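Local structure of muconate lactonizing enzyme (Corynebacterium glutamicum, 3I4K) at residues S285-A289 with F317-A323. The protein belongs to the muconate lactonizing enzyme group of the enolase superfamily, pairing a capping N-terminal domain with a barrel domain that holds a magnesium ion. Sequence-based numbering, arbitrary orientation.
Sequences SKKIA and FAASTKA
Phe-317 drives its ring against helix 282-294 and is sandwiched there between two hydroxyl-bearing residues. On one face Ser-285 makes a CH-pi contact, its CB 3.9 Å from the ring centroid and shifted toward the rim; over the centre of the opposite face sits OG1 of Thr-321, from the ring's own segment. With CG anti to the backbone N (chi1 -179°), the ring extends far enough for CZ to come 3.3 Å from the carbonyl O of Ser-285. A small serine suits this place: its CB lets the ring lie close to the helix, while its buried OG is satisfied by the carbonyl of Gly-281 one turn back.

Beyond the ring's edge the contact is carried by small apolar groups. Ala-289 CB lies at the ring's edge and also meets Thr-321 CG2 at 3.8 Å and Ala-323 CB at 4.0 Å, so short side chains let the chain leaving helix 308-320 run near its neighbour.

The polar link comes from Lys-286. Its chain bends at chi2 (-60°) and then runs extended past the ring, CD 3.6 Å from Phe-317 CE2, before NZ donates a 2.9 Å hydrogen bond to Thr-321 OG1. That hydroxyl in turn donates a hydrogen bond to Phe-317 O (2.8 Å), from above the carbonyl plane, while Ser-320 N reaches the same oxygen from the other face. Threonine thus serves as acceptor, donor and, through CG2, apolar filler. A weak bond from Lys-286 NZ to Leu-130 O adds a further tie.

Strand 271-274 of the barrel wall backs the contact, Leu-274 touching Ser-285, Ala-289 and Phe-317. Such packing of neighbouring outer helices over the strands is characteristic of the modified TIM barrel of the enolase superfamily.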
loop_
_atom_site.group_PDB
_atom_site.type_symbol
_atom_site.label_atom_id
_atom_site.label_comp_id
_atom_site.label_asym_id
_atom_site.label_seq_id
_atom_site.Cartn_x
_atom_site.Cartn_y
_atom_site.Cartn_z
ATOM N N SER A 285 -5.827 -3.173 4.031
ATOM C CA SER A 285 -4.837 -3.506 5.046
ATOM C C SER A 285 -3.428 -3.068 4.619
ATOM O O SER A 285 -2.616 -2.676 5.460
ATOM C CB SER A 285 -4.845 -5.010 5.326
ATOM O OG SER A 285 -6.044 -5.416 5.968
ATOM N N LYS A 286 -3.118 -3.169 3.328
ATOM C CA LYS A 286 -1.798 -2.734 2.848
ATOM C C LYS A 286 -1.650 -1.229 3.064
ATOM O O LYS A 286 -0.560 -0.732 3.372
ATOM C CB LYS A 286 -1.620 -3.024 1.351
ATOM C CG LYS A 286 -1.175 -4.437 1.013
ATOM C CD LYS A 286 0.174 -4.770 1.641
ATOM C CE LYS A 286 0.688 -6.106 1.146
ATOM N NZ LYS A 286 2.001 -6.423 1.767
ATOM N N LYS A 287 -2.755 -0.508 2.892
ATOM C CA LYS A 287 -2.744 0.940 3.064
ATOM C C LYS A 287 -2.507 1.309 4.524
ATOM O O LYS A 287 -1.735 2.225 4.819
ATOM C CB LYS A 287 -4.058 1.542 2.565
ATOM C CG LYS A 287 -4.355 1.206 1.100
ATOM C CD LYS A 287 -5.620 1.898 0.635
ATOM C CE LYS A 287 -6.023 1.457 -0.763
ATOM N NZ LYS A 287 -7.314 2.083 -1.145
ATOM N N ILE A 288 -3.155 0.590 5.439
ATOM C CA ILE A 288 -2.973 0.869 6.862
ATOM C C ILE A 288 -1.489 0.724 7.185
ATOM O O ILE A 288 -0.895 1.579 7.837
ATOM C CB ILE A 288 -3.752 -0.132 7.770
ATOM C CG1 ILE A 288 -5.256 -0.076 7.483
ATOM C CG2 ILE A 288 -3.468 0.184 9.240
ATOM C CD1 ILE A 288 -5.988 1.192 7.970
ATOM N N ALA A 289 -0.892 -0.369 6.720
ATOM C CA ALA A 289 0.518 -0.633 6.983
ATOM C C ALA A 289 1.446 0.452 6.431
ATOM O O ALA A 289 2.406 0.860 7.096
ATOM C CB ALA A 289 0.907 -1.993 6.409
ATOM N N PHE A 317 -1.228 -12.092 4.874
ATOM C CA PHE A 317 -0.937 -10.666 4.894
ATOM C C PHE A 317 0.340 -10.453 5.690
ATOM O O PHE A 317 1.255 -9.786 5.229
ATOM C CB PHE A 317 -2.088 -9.862 5.515
ATOM C CG PHE A 317 -1.831 -8.376 5.544
ATOM C CD1 PHE A 317 -1.329 -7.762 6.690
ATOM C CD2 PHE A 317 -2.012 -7.607 4.396
ATOM C CE1 PHE A 317 -1.001 -6.397 6.693
ATOM C CE2 PHE A 317 -1.687 -6.239 4.385
ATOM C CZ PHE A 317 -1.178 -5.638 5.543
ATOM N N ALA A 318 0.402 -11.037 6.878
ATOM C CA ALA A 318 1.585 -10.900 7.709
ATOM C C ALA A 318 2.824 -11.468 7.016
ATOM O O ALA A 318 3.934 -10.964 7.200
ATOM C CB ALA A 318 1.372 -11.596 9.034
ATOM N N ALA A 319 2.634 -12.518 6.220
ATOM C CA ALA A 319 3.749 -13.145 5.523
ATOM C C ALA A 319 4.379 -12.222 4.488
ATOM O O ALA A 319 5.576 -12.311 4.218
ATOM C CB ALA A 319 3.291 -14.432 4.850
ATOM N N SER A 320 3.573 -11.331 3.926
ATOM C CA SER A 320 4.036 -10.419 2.888
ATOM C C SER A 320 4.187 -8.964 3.320
ATOM O O SER A 320 4.561 -8.116 2.512
ATOM C CB SER A 320 3.066 -10.475 1.718
ATOM O OG SER A 320 1.787 -10.020 2.125
ATOM N N THR A 321 3.912 -8.672 4.585
ATOM C CA THR A 321 3.989 -7.297 5.063
ATOM C C THR A 321 5.069 -7.076 6.120
ATOM O O THR A 321 4.909 -7.431 7.281
ATOM C CB THR A 321 2.627 -6.865 5.605
ATOM O OG1 THR A 321 1.636 -7.056 4.576
ATOM C CG2 THR A 321 2.653 -5.399 6.017
ATOM N N LYS A 322 6.170 -6.469 5.703
ATOM C CA LYS A 322 7.290 -6.211 6.594
ATOM C C LYS A 322 6.903 -5.300 7.759
ATOM O O LYS A 322 7.441 -5.428 8.866
ATOM C CB LYS A 322 8.428 -5.577 5.794
ATOM C CG LYS A 322 9.821 -5.889 6.293
ATOM C CD LYS A 322 10.152 -5.172 7.565
ATOM C CE LYS A 322 11.556 -5.533 8.022
ATOM N NZ LYS A 322 11.694 -6.991 8.242
ATOM N N ALA A 323 5.978 -4.383 7.502
ATOM C CA ALA A 323 5.523 -3.431 8.514
ATOM C C ALA A 323 4.772 -4.092 9.681
ATOM O O ALA A 323 4.473 -3.423 10.673
ATOM C CB ALA A 323 4.665 -2.352 7.866
#